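Uncharacterized protein (Eubacterium siraeum, PDB 4OBM) is of unknown function but belongs to the LytR-CpsA-Psr family, whose characterised members probably attach glycopolymers to the bacterial cell wall. Local coordinates at residues F24-T29 / K96-T101; K40-T45 / L55-P60; V172-I177 / S226-Y231; N180-S185 / Y218-N223. All coordinates share one frame; numbering follows the deposited sequence.

How the interactions relate
Interactions 1 and 2 lie side by side in the central mixed sheet, with centres about 9 Å apart. Strands 24-30 and 40-47 are neighbours there, and the hairpin of interaction 2 falls within the chain span bridged by interaction 1. Interaction 3 packs helix 164-181 on strand 228-230, which extends the same sheet beyond strand 52-58. Its centre is about 12 Å from that of interaction 2. Interaction 4 is near the surface, its centre about 13 Å from that of interaction 3, where helix 164-181 ends beside the end of helix 213-220. It closes within the chain span of interaction 3. The later part of the chain therefore adds both an outer strand and a helical cover to the earlier sheet.

Interaction 1 (F24-T29 / K96-T101); sequences FSVLMT and KYIRFT
Two parallel strands of the central mixed sheet meet here, with L27 beside Y97 and T29 beside R99. Four backbone hydrogen bonds join them. L27 N donates to K96 O at 2.9 Å, and I98 N returns a bond to L27 O. T29 N then reaches I98 O, and F100 N reaches T29 O at 2.8 Å. All four are fairly straight. A water donates to S25 O and accepts from K96 N, bridging the strands where they begin to pair.

V26, M28 and I98 line one face of the pair. With V26 CG1 anti to its backbone N (chi1 178°), this methyl lies 4.1 Å from I98 CG1. M28 CG approaches I98 CB, while the M28 selenium comes to the edge of the F100 ring, 4.4 Å from F100 CE2. I98 CG2 sits above one face of that ring, toward its rim. The T29 carbonyl O also lies at the ring edge, close to the ring plane.

The chain reaches strand 94-100 from strand 52-58 through helix 70-90, a beta-alpha-beta crossover that passes over the two strands between. Helix 70-90 lies against the other face of the pair, where L27, Y97, T29 and R99 point. The L27 and Y97 CB atoms are 4.1 Å apart. A T29 chi1 of 79° brings OG1 to 3.4 Å from R99 CB. E79 OE2 of the helix hydrogen-bonds T29 OG1 and also forms a salt bridge with R99 NE.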
# COMPACT_ATOMS: atom_id res chain seq x y z
N PHE A 24 12.38 -0.83 2.88
CA PHE A 24 11.55 -1.98 3.17
C PHE A 24 10.30 -2.00 2.30
O PHE A 24 9.86 -0.95 1.80
CB PHE A 24 11.17 -2.06 4.66
CG PHE A 24 10.22 -0.99 5.16
CD1 PHE A 24 10.71 0.20 5.70
CD2 PHE A 24 8.85 -1.19 5.15
CE1 PHE A 24 9.83 1.17 6.20
CE2 PHE A 24 7.97 -0.22 5.63
CZ PHE A 24 8.47 0.95 6.16
N SER A 25 9.71 -3.19 2.16
CA SER A 25 8.44 -3.39 1.48
C SER A 25 7.51 -4.19 2.36
O SER A 25 7.96 -5.03 3.15
CB SER A 25 8.63 -4.07 0.13
OG SER A 25 9.05 -3.14 -0.85
N VAL A 26 6.21 -3.87 2.28
CA VAL A 26 5.10 -4.50 3.01
C VAL A 26 3.97 -4.73 2.04
O VAL A 26 3.54 -3.80 1.34
CB VAL A 26 4.61 -3.68 4.24
CG1 VAL A 26 3.41 -4.37 4.94
CG2 VAL A 26 5.73 -3.40 5.24
N LEU A 27 3.47 -5.96 1.99
CA LEU A 27 2.30 -6.28 1.20
C LEU A 27 1.08 -6.01 2.05
O LEU A 27 0.96 -6.58 3.13
CB LEU A 27 2.30 -7.73 0.68
CG LEU A 27 1.00 -8.20 0.02
CD1 LEU A 27 0.75 -7.48 -1.29
CD2 LEU A 27 1.01 -9.70 -0.17
N MSE A 28 0.18 -5.14 1.59
CA MSE A 28 -1.03 -4.83 2.33
C MSE A 28 -2.21 -5.33 1.56
O MSE A 28 -2.25 -5.19 0.33
CB MSE A 28 -1.12 -3.35 2.62
CG MSE A 28 -0.06 -2.92 3.63
SE MSE A 28 -0.06 -1.06 3.99
CE MSE A 28 -0.34 -0.24 2.20
N THR A 29 -3.12 -6.02 2.27
CA THR A 29 -4.30 -6.63 1.66
C THR A 29 -5.54 -6.30 2.49
O THR A 29 -5.42 -5.99 3.67
CB THR A 29 -4.10 -8.17 1.48
OG1 THR A 29 -4.32 -8.85 2.71
CG2 THR A 29 -2.74 -8.55 0.89
N LYS A 96 7.14 -9.10 4.75
CA LYS A 96 6.12 -8.68 5.69
C LYS A 96 4.84 -8.26 5.01
O LYS A 96 4.82 -7.76 3.88
CB LYS A 96 6.63 -7.56 6.62
CG LYS A 96 7.82 -7.95 7.51
CD LYS A 96 7.62 -9.27 8.29
CE LYS A 96 8.85 -9.61 9.10
NZ LYS A 96 8.58 -10.69 10.07
N TYR A 97 3.74 -8.53 5.71
CA TYR A 97 2.42 -8.21 5.19
C TYR A 97 1.48 -7.79 6.30
O TYR A 97 1.72 -8.14 7.46
CB TYR A 97 1.82 -9.42 4.43
CG TYR A 97 1.61 -10.64 5.29
CD1 TYR A 97 0.45 -10.79 6.06
CD2 TYR A 97 2.53 -11.68 5.31
CE1 TYR A 97 0.26 -11.89 6.88
CE2 TYR A 97 2.34 -12.81 6.10
CZ TYR A 97 1.20 -12.92 6.88
OH TYR A 97 1.03 -14.03 7.66
N ILE A 98 0.38 -7.11 5.93
CA ILE A 98 -0.73 -6.76 6.83
C ILE A 98 -2.03 -7.12 6.11
O ILE A 98 -2.31 -6.56 5.06
CB ILE A 98 -0.76 -5.27 7.34
CG1 ILE A 98 0.58 -4.80 7.94
CG2 ILE A 98 -1.95 -5.07 8.34
CD1 ILE A 98 0.70 -3.30 8.03
N ARG A 99 -2.83 -8.01 6.68
CA ARG A 99 -4.15 -8.26 6.10
C ARG A 99 -5.15 -7.54 6.95
O ARG A 99 -5.35 -7.90 8.12
CB ARG A 99 -4.50 -9.76 5.95
CG ARG A 99 -5.96 -9.96 5.50
CD ARG A 99 -6.44 -11.38 5.68
NE ARG A 99 -5.63 -12.27 4.85
CZ ARG A 99 -5.92 -13.54 4.60
NH1 ARG A 99 -7.02 -14.09 5.10
NH2 ARG A 99 -5.11 -14.26 3.85
N PHE A 100 -5.75 -6.49 6.38
CA PHE A 100 -6.78 -5.71 7.05
C PHE A 100 -8.12 -6.35 6.83
O PHE A 100 -8.27 -7.11 5.88
CB PHE A 100 -6.81 -4.27 6.50
CG PHE A 100 -5.63 -3.41 6.87
CD1 PHE A 100 -5.56 -2.80 8.12
CD2 PHE A 100 -4.60 -3.18 5.96
CE1 PHE A 100 -4.46 -2.01 8.47
CE2 PHE A 100 -3.50 -2.39 6.31
CZ PHE A 100 -3.44 -1.81 7.55
N THR A 101 -9.09 -6.00 7.67
CA THR A 101 -10.49 -6.37 7.46
C THR A 101 -11.26 -5.05 7.34
O THR A 101 -10.68 -3.98 7.57
CB THR A 101 -11.02 -7.25 8.59
OG1 THR A 101 -11.05 -6.44 9.77
CG2 THR A 101 -10.21 -8.56 8.78
O HOH W 1 9.22 -7.17 3.72

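Interaction 2 (K40-T45 / L55-P60); sequences KYMTIT and LMPYLP
M42 extends with CG anti to the backbone N (chi1 -178°) and then bends at its last torsion (chi3 -76°). The selenium is thereby set against L55 CD2 at 3.6 Å, and the terminal CE is turned to P57 CB at 3.8 Å. One selenomethionine thus meets two residues of the opposite strand. I44 runs alongside L55 in the same direction, and its CD1 lies 3.8 Å from the same L55 CD2. On the other face, the T43 chi1 of 57° puts OG1 3.3 Å from M56 CB.

These residues belong to the antiparallel beta hairpin of strands 40-47 and 52-58, in the same mixed sheet, between strand 24-30 and strand 228-230. T43 and M56 form a hydrogen-bonded pair. T43 N donates to M56 O at 3.0 Å, from above the carbonyl plane, and M56 N donates back to T43 O. Y58 N reaches Y41 O. P57 stands opposite M42 in a non-hydrogen-bonded pair, so the hairpin needs no N-H from the proline.

Two waters join the strands. One accepts from Y41 N and donates to Y58 O. The other is hydrogen-bonded to T43 OG1 and, at 2.7 Å, to Y58 OH. It lies in the plane of the Y58 ring, at its edge. Helix 70-90 packs on the Y41, T43 and Y58 face, with L86 touching both T43 and Y58. Helix 164-181 covers the opposite face, where I177 meets I44.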
# COMPACT_ATOMS: atom_id res chain seq x y z
N LYS A 40 -8.38 -6.81 -2.10
CA LYS A 40 -7.47 -5.73 -2.53
C LYS A 40 -6.06 -6.02 -2.13
O LYS A 40 -5.82 -6.68 -1.11
CB LYS A 40 -7.93 -4.36 -2.01
CG LYS A 40 -9.12 -3.88 -2.82
CD LYS A 40 -9.68 -2.58 -2.34
CE LYS A 40 -11.07 -2.36 -2.89
NZ LYS A 40 -11.11 -2.31 -4.38
N TYR A 41 -5.12 -5.65 -3.00
CA TYR A 41 -3.70 -5.96 -2.85
C TYR A 41 -2.88 -4.75 -3.23
O TYR A 41 -3.15 -4.14 -4.26
CB TYR A 41 -3.31 -7.18 -3.72
CG TYR A 41 -4.08 -8.44 -3.37
CD1 TYR A 41 -5.32 -8.71 -3.94
CD2 TYR A 41 -3.60 -9.34 -2.42
CE1 TYR A 41 -6.07 -9.82 -3.56
CE2 TYR A 41 -4.32 -10.47 -2.06
CZ TYR A 41 -5.56 -10.71 -2.63
OH TYR A 41 -6.30 -11.80 -2.27
N MSE A 42 -1.97 -4.35 -2.34
CA MSE A 42 -1.12 -3.17 -2.54
C MSE A 42 0.17 -3.35 -1.79
O MSE A 42 0.15 -3.72 -0.62
CB MSE A 42 -1.85 -1.89 -2.06
CG MSE A 42 -1.05 -0.59 -2.28
SE MSE A 42 -1.96 1.01 -1.65
CE MSE A 42 -3.18 1.15 -3.04
N THR A 43 1.30 -3.11 -2.47
CA THR A 43 2.61 -3.10 -1.81
C THR A 43 2.93 -1.64 -1.46
O THR A 43 2.42 -0.72 -2.09
CB THR A 43 3.71 -3.75 -2.65
OG1 THR A 43 3.79 -3.09 -3.90
CG2 THR A 43 3.52 -5.28 -2.84
N ILE A 44 3.72 -1.44 -0.40
CA ILE A 44 4.21 -0.14 0.03
C ILE A 44 5.69 -0.32 0.21
O ILE A 44 6.12 -1.16 1.00
CB ILE A 44 3.48 0.48 1.25
CG1 ILE A 44 4.00 1.91 1.55
CG2 ILE A 44 3.42 -0.44 2.49
CD1 ILE A 44 3.16 2.73 2.50
N THR A 45 6.47 0.39 -0.61
CA THR A 45 7.93 0.33 -0.60
C THR A 45 8.50 1.67 -0.16
O THR A 45 8.32 2.69 -0.84
CB THR A 45 8.48 -0.06 -1.99
OG1 THR A 45 7.92 -1.31 -2.38
CG2 THR A 45 10.02 -0.14 -2.03
N LEU A 55 3.63 3.16 -3.68
CA LEU A 55 2.52 2.21 -3.60
C LEU A 55 2.31 1.54 -4.94
O LEU A 55 2.42 2.21 -5.96
CB LEU A 55 1.20 2.88 -3.15
CG LEU A 55 1.22 3.69 -1.85
CD1 LEU A 55 0.15 4.77 -1.88
CD2 LEU A 55 1.01 2.79 -0.64
N MSE A 56 2.03 0.24 -4.94
CA MSE A 56 1.74 -0.53 -6.16
C MSE A 56 0.53 -1.38 -5.94
O MSE A 56 0.65 -2.43 -5.31
CB MSE A 56 2.92 -1.42 -6.60
CG MSE A 56 3.89 -0.65 -7.43
SE MSE A 56 5.33 -1.70 -8.06
CE MSE A 56 4.50 -2.78 -9.29
N PRO A 57 -0.64 -0.99 -6.49
CA PRO A 57 -1.83 -1.81 -6.31
C PRO A 57 -1.94 -2.86 -7.43
O PRO A 57 -1.34 -2.72 -8.50
CB PRO A 57 -2.97 -0.78 -6.36
CG PRO A 57 -2.46 0.27 -7.30
CD PRO A 57 -0.94 0.22 -7.30
N TYR A 58 -2.68 -3.92 -7.17
CA TYR A 58 -2.88 -5.04 -8.09
C TYR A 58 -4.32 -5.47 -8.02
O TYR A 58 -4.86 -5.54 -6.92
CB TYR A 58 -1.99 -6.24 -7.68
CG TYR A 58 -0.51 -5.98 -7.82
CD1 TYR A 58 0.23 -5.42 -6.77
CD2 TYR A 58 0.18 -6.36 -8.96
CE1 TYR A 58 1.58 -5.15 -6.91
CE2 TYR A 58 1.55 -6.14 -9.09
CZ TYR A 58 2.24 -5.51 -8.07
OH TYR A 58 3.60 -5.37 -8.16
N LEU A 59 -4.94 -5.82 -9.18
CA LEU A 59 -6.32 -6.30 -9.21
C LEU A 59 -6.38 -7.68 -8.60
O LEU A 59 -5.39 -8.40 -8.71
CB LEU A 59 -6.89 -6.32 -10.64
CG LEU A 59 -7.33 -5.00 -11.27
CD1 LEU A 59 -7.64 -5.21 -12.76
CD2 LEU A 59 -8.55 -4.41 -10.57
N PRO A 60 -7.48 -8.08 -7.92
CA PRO A 60 -7.52 -9.44 -7.35
C PRO A 60 -7.39 -10.55 -8.40
O PRO A 60 -6.83 -11.63 -8.10
CB PRO A 60 -8.89 -9.50 -6.68
CG PRO A 60 -9.68 -8.44 -7.31
CD PRO A 60 -8.73 -7.35 -7.66
O HOH W 2 -6.53 -4.27 -5.36
O HOH W 3 5.00 -4.48 -6.06

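Interaction 3 (V172-I177 / S226-Y231); sequences VISSFI and SVTDFY
S174 and I177 project from one side of helix 164-181 onto T228, which points back at them from strand 228-230. The helix and strand segments run nearly antiparallel. T228 divides its two branches between the helix residues. Its CG2 packs on I177 CG2 at 3.6 Å, the two side chains meeting at a slant. Its OG1 is turned to S174, 3.4 Å from S174 CB. The T228 chi1 of 52° staggers OG1 between the backbone N and the carbonyl carbon. In this rotamer OG1 has S174 O at the range of a weak hydrogen bond, with D178 as an alternative weak partner.

I177 CG2, anti to its backbone N, also touches V227 CG2 at 3.9 Å. This adds a branched aliphatic patch beside the threonine methyl. Further along the strand, the F230 ring presents its edge to S174, with CD2 4.1 Å from OG. That hydroxyl is hydrogen-bonded to A170 O, one turn back in its own helix.

Before the strand, S226 OG accepts from T228 N at 3.3 Å and forms an ST turn. D178, the next residue of the helix, bonds both S226 OG and V227 N. The contact is part methyl packing, at I177, and part serine against threonine, with one weak polar link. The firmer hydrogen bonds between this helix and the approach to the strand come from the D178 carboxylate.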
# COMPACT_ATOMS: atom_id res chain seq x y z
N VAL A 172 -5.99 7.82 -3.11
CA VAL A 172 -6.64 8.05 -1.82
C VAL A 172 -5.68 7.65 -0.66
O VAL A 172 -5.56 8.40 0.31
CB VAL A 172 -8.00 7.30 -1.77
CG1 VAL A 172 -8.58 7.22 -0.37
CG2 VAL A 172 -9.01 7.94 -2.72
N ILE A 173 -4.98 6.51 -0.78
CA ILE A 173 -4.03 6.07 0.25
C ILE A 173 -2.81 7.01 0.29
O ILE A 173 -2.32 7.31 1.39
CB ILE A 173 -3.65 4.54 0.10
CG1 ILE A 173 -4.89 3.64 0.36
CG2 ILE A 173 -2.45 4.11 0.98
CD1 ILE A 173 -5.71 3.89 1.69
N SER A 174 -2.36 7.53 -0.89
CA SER A 174 -1.26 8.50 -0.97
C SER A 174 -1.62 9.77 -0.21
O SER A 174 -0.81 10.29 0.57
CB SER A 174 -0.96 8.85 -2.43
OG SER A 174 -0.15 7.86 -3.03
N SER A 175 -2.86 10.24 -0.41
CA SER A 175 -3.41 11.43 0.23
C SER A 175 -3.51 11.22 1.75
O SER A 175 -3.14 12.12 2.50
CB SER A 175 -4.78 11.76 -0.36
OG SER A 175 -4.68 12.15 -1.72
N PHE A 176 -3.95 10.04 2.19
CA PHE A 176 -4.06 9.64 3.61
C PHE A 176 -2.69 9.67 4.32
O PHE A 176 -2.60 10.14 5.45
CB PHE A 176 -4.70 8.23 3.72
CG PHE A 176 -4.70 7.64 5.11
CD1 PHE A 176 -5.50 8.17 6.12
CD2 PHE A 176 -3.88 6.55 5.41
CE1 PHE A 176 -5.47 7.63 7.41
CE2 PHE A 176 -3.85 6.03 6.71
CZ PHE A 176 -4.66 6.56 7.69
N ILE A 177 -1.63 9.18 3.64
CA ILE A 177 -0.26 9.14 4.17
C ILE A 177 0.32 10.56 4.25
O ILE A 177 0.93 10.91 5.26
CB ILE A 177 0.66 8.17 3.38
CG1 ILE A 177 0.22 6.69 3.58
CG2 ILE A 177 2.15 8.35 3.77
CD1 ILE A 177 0.72 5.68 2.51
N SER A 226 4.57 16.05 0.06
CA SER A 226 4.30 14.65 -0.23
C SER A 226 5.50 13.74 0.02
O SER A 226 6.64 14.06 -0.34
CB SER A 226 3.83 14.49 -1.67
OG SER A 226 3.39 13.17 -1.92
N VAL A 227 5.21 12.57 0.62
CA VAL A 227 6.18 11.51 0.87
C VAL A 227 5.71 10.25 0.11
O VAL A 227 6.15 9.13 0.39
CB VAL A 227 6.41 11.23 2.39
CG1 VAL A 227 7.08 12.43 3.07
CG2 VAL A 227 5.11 10.82 3.09
N THR A 228 4.81 10.43 -0.86
CA THR A 228 4.31 9.27 -1.60
C THR A 228 4.45 9.41 -3.11
O THR A 228 4.67 10.50 -3.65
CB THR A 228 2.84 8.93 -1.21
OG1 THR A 228 2.00 10.08 -1.31
CG2 THR A 228 2.74 8.33 0.17
N ASP A 229 4.37 8.25 -3.76
CA ASP A 229 4.40 7.99 -5.18
C ASP A 229 3.69 6.68 -5.41
O ASP A 229 3.48 5.91 -4.48
CB ASP A 229 5.85 7.94 -5.70
CG ASP A 229 6.40 9.30 -6.06
OD1 ASP A 229 6.07 9.79 -7.16
OD2 ASP A 229 7.17 9.86 -5.24
N PHE A 230 3.29 6.42 -6.65
CA PHE A 230 2.66 5.17 -7.01
C PHE A 230 2.92 4.84 -8.45
O PHE A 230 3.10 5.73 -9.29
CB PHE A 230 1.14 5.17 -6.70
CG PHE A 230 0.25 6.04 -7.54
CD1 PHE A 230 -0.19 5.62 -8.79
CD2 PHE A 230 -0.23 7.25 -7.05
CE1 PHE A 230 -1.03 6.42 -9.57
CE2 PHE A 230 -1.08 8.06 -7.82
CZ PHE A 230 -1.48 7.64 -9.07
N TYR A 231 2.95 3.54 -8.73
CA TYR A 231 3.04 2.94 -10.05
C TYR A 231 1.85 1.97 -10.20
O TYR A 231 1.53 1.24 -9.25
CB TYR A 231 4.39 2.22 -10.28
CG TYR A 231 4.41 1.55 -11.63
CD1 TYR A 231 4.53 2.31 -12.80
CD2 TYR A 231 4.16 0.19 -11.77
CE1 TYR A 231 4.43 1.72 -14.05
CE2 TYR A 231 4.05 -0.41 -13.02
CZ TYR A 231 4.19 0.36 -14.16
OH TYR A 231 4.12 -0.21 -15.40

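Interaction 4 (N180-S185 / Y218-N223); sequences NFIGTS and YTLSQN
L220 fills the junction with F181, I182 and G183, where two helices end. Its carbonyl O accepts from G183 N at 2.8 Å, and the N-H comes from above the carbonyl plane. I182 CG2 flanks the same oxygen at 3.6 Å. The leucine side chain lies over the F181 carbonyl, with L220 CD1 3.3 Å from F181 O. L220 CD2 meets F181 CB at 3.9 Å, and L220 CD1 lies at the edge of the F181 ring. T184 OG1 is also beside that methyl.

F181 to T184 form a type II beta turn at the end of helix 164-181. G183 takes the third position with a positive phi of 89°, the glycine position of a type II turn. The turn holds F181 O in place with two bonds, from T184 N and, at 2.7 Å, from T184 OG1. A T184 chi1 of 52° turns the hydroxyl back onto this oxygen.

On the other side, L220 is the last residue of helix 213-220. Y218 O accepts from S221 OG and Q222 NE2, which approach from opposite faces of the carbonyl plane. The Q222 amide N also sits over the centre of the Y218 ring, 3.4 Å above it. Farther out, V227 touches both I182 and L220. The F181 ring meets that of Y192 in helix 186-199, and the S185 side chain N-caps the same helix.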
# COMPACT_ATOMS: atom_id res chain seq x y z
N ASN A 180 -1.72 12.93 6.97
CA ASN A 180 -1.73 12.52 8.37
C ASN A 180 -0.43 11.94 8.90
O ASN A 180 -0.37 11.69 10.10
CB ASN A 180 -2.82 11.49 8.60
CG ASN A 180 -4.20 12.00 8.36
OD1 ASN A 180 -4.73 12.81 9.13
ND2 ASN A 180 -4.81 11.52 7.29
N PHE A 181 0.57 11.67 8.05
CA PHE A 181 1.82 11.09 8.56
C PHE A 181 2.97 12.05 8.49
O PHE A 181 3.91 11.91 9.27
CB PHE A 181 2.20 9.78 7.85
CG PHE A 181 1.39 8.58 8.27
CD1 PHE A 181 0.09 8.40 7.78
CD2 PHE A 181 1.92 7.61 9.11
CE1 PHE A 181 -0.66 7.29 8.16
CE2 PHE A 181 1.17 6.49 9.47
CZ PHE A 181 -0.11 6.34 9.00
N ILE A 182 2.92 13.04 7.57
CA ILE A 182 3.98 14.04 7.47
C ILE A 182 3.92 14.87 8.75
O ILE A 182 2.84 15.36 9.12
CB ILE A 182 3.91 14.89 6.16
CG1 ILE A 182 4.14 14.00 4.91
CG2 ILE A 182 4.91 16.07 6.19
CD1 ILE A 182 3.80 14.63 3.53
N GLY A 183 5.03 14.93 9.47
CA GLY A 183 5.14 15.67 10.71
C GLY A 183 4.76 14.89 11.96
O GLY A 183 4.80 15.46 13.06
N THR A 184 4.39 13.58 11.82
CA THR A 184 4.05 12.78 13.01
C THR A 184 5.31 12.41 13.79
O THR A 184 6.41 12.38 13.22
CB THR A 184 3.20 11.53 12.70
OG1 THR A 184 3.80 10.74 11.68
CG2 THR A 184 1.77 11.86 12.36
N SER A 185 5.14 12.16 15.11
CA SER A 185 6.23 11.77 16.01
C SER A 185 6.31 10.25 16.14
O SER A 185 5.38 9.55 15.73
CB SER A 185 6.02 12.40 17.39
OG SER A 185 4.86 11.88 18.03
N TYR A 218 12.37 10.26 10.38
CA TYR A 218 13.24 11.15 9.64
C TYR A 218 12.56 11.64 8.37
O TYR A 218 12.52 12.85 8.16
CB TYR A 218 14.60 10.49 9.28
CG TYR A 218 15.46 11.35 8.38
CD1 TYR A 218 15.27 11.37 7.00
CD2 TYR A 218 16.47 12.15 8.90
CE1 TYR A 218 16.02 12.21 6.17
CE2 TYR A 218 17.24 12.97 8.08
CZ TYR A 218 17.02 12.99 6.72
OH TYR A 218 17.78 13.77 5.89
N THR A 219 12.08 10.71 7.52
CA THR A 219 11.43 10.98 6.22
C THR A 219 10.18 11.86 6.36
O THR A 219 9.96 12.74 5.53
CB THR A 219 11.13 9.64 5.50
OG1 THR A 219 12.35 9.17 4.93
CG2 THR A 219 10.09 9.76 4.40
N LEU A 220 9.35 11.59 7.38
CA LEU A 220 8.11 12.33 7.61
C LEU A 220 8.34 13.70 8.28
O LEU A 220 7.48 14.57 8.19
CB LEU A 220 7.13 11.50 8.47
CG LEU A 220 6.71 10.13 7.94
CD1 LEU A 220 5.98 9.36 9.03
CD2 LEU A 220 5.84 10.26 6.69
N SER A 221 9.51 13.89 8.94
CA SER A 221 9.89 15.15 9.58
C SER A 221 10.55 16.13 8.56
O SER A 221 10.94 17.24 8.94
CB SER A 221 10.84 14.88 10.75
OG SER A 221 12.11 14.45 10.28
N GLN A 222 10.64 15.72 7.28
CA GLN A 222 11.20 16.57 6.22
C GLN A 222 10.13 17.58 5.76
O GLN A 222 8.93 17.33 5.92
CB GLN A 222 11.72 15.74 5.03
CG GLN A 222 12.82 14.71 5.38
CD GLN A 222 14.05 15.35 6.00
OE1 GLN A 222 14.79 16.10 5.35
NE2 GLN A 222 14.30 15.06 7.27
N ASN A 223 10.57 18.72 5.23
CA ASN A 223 9.68 19.78 4.77
C ASN A 223 9.11 19.42 3.40
O ASN A 223 9.45 20.05 2.39
CB ASN A 223 10.43 21.13 4.74
CG ASN A 223 9.52 22.34 4.69
OD1 ASN A 223 8.49 22.42 5.38
ND2 ASN A 223 9.91 23.33 3.89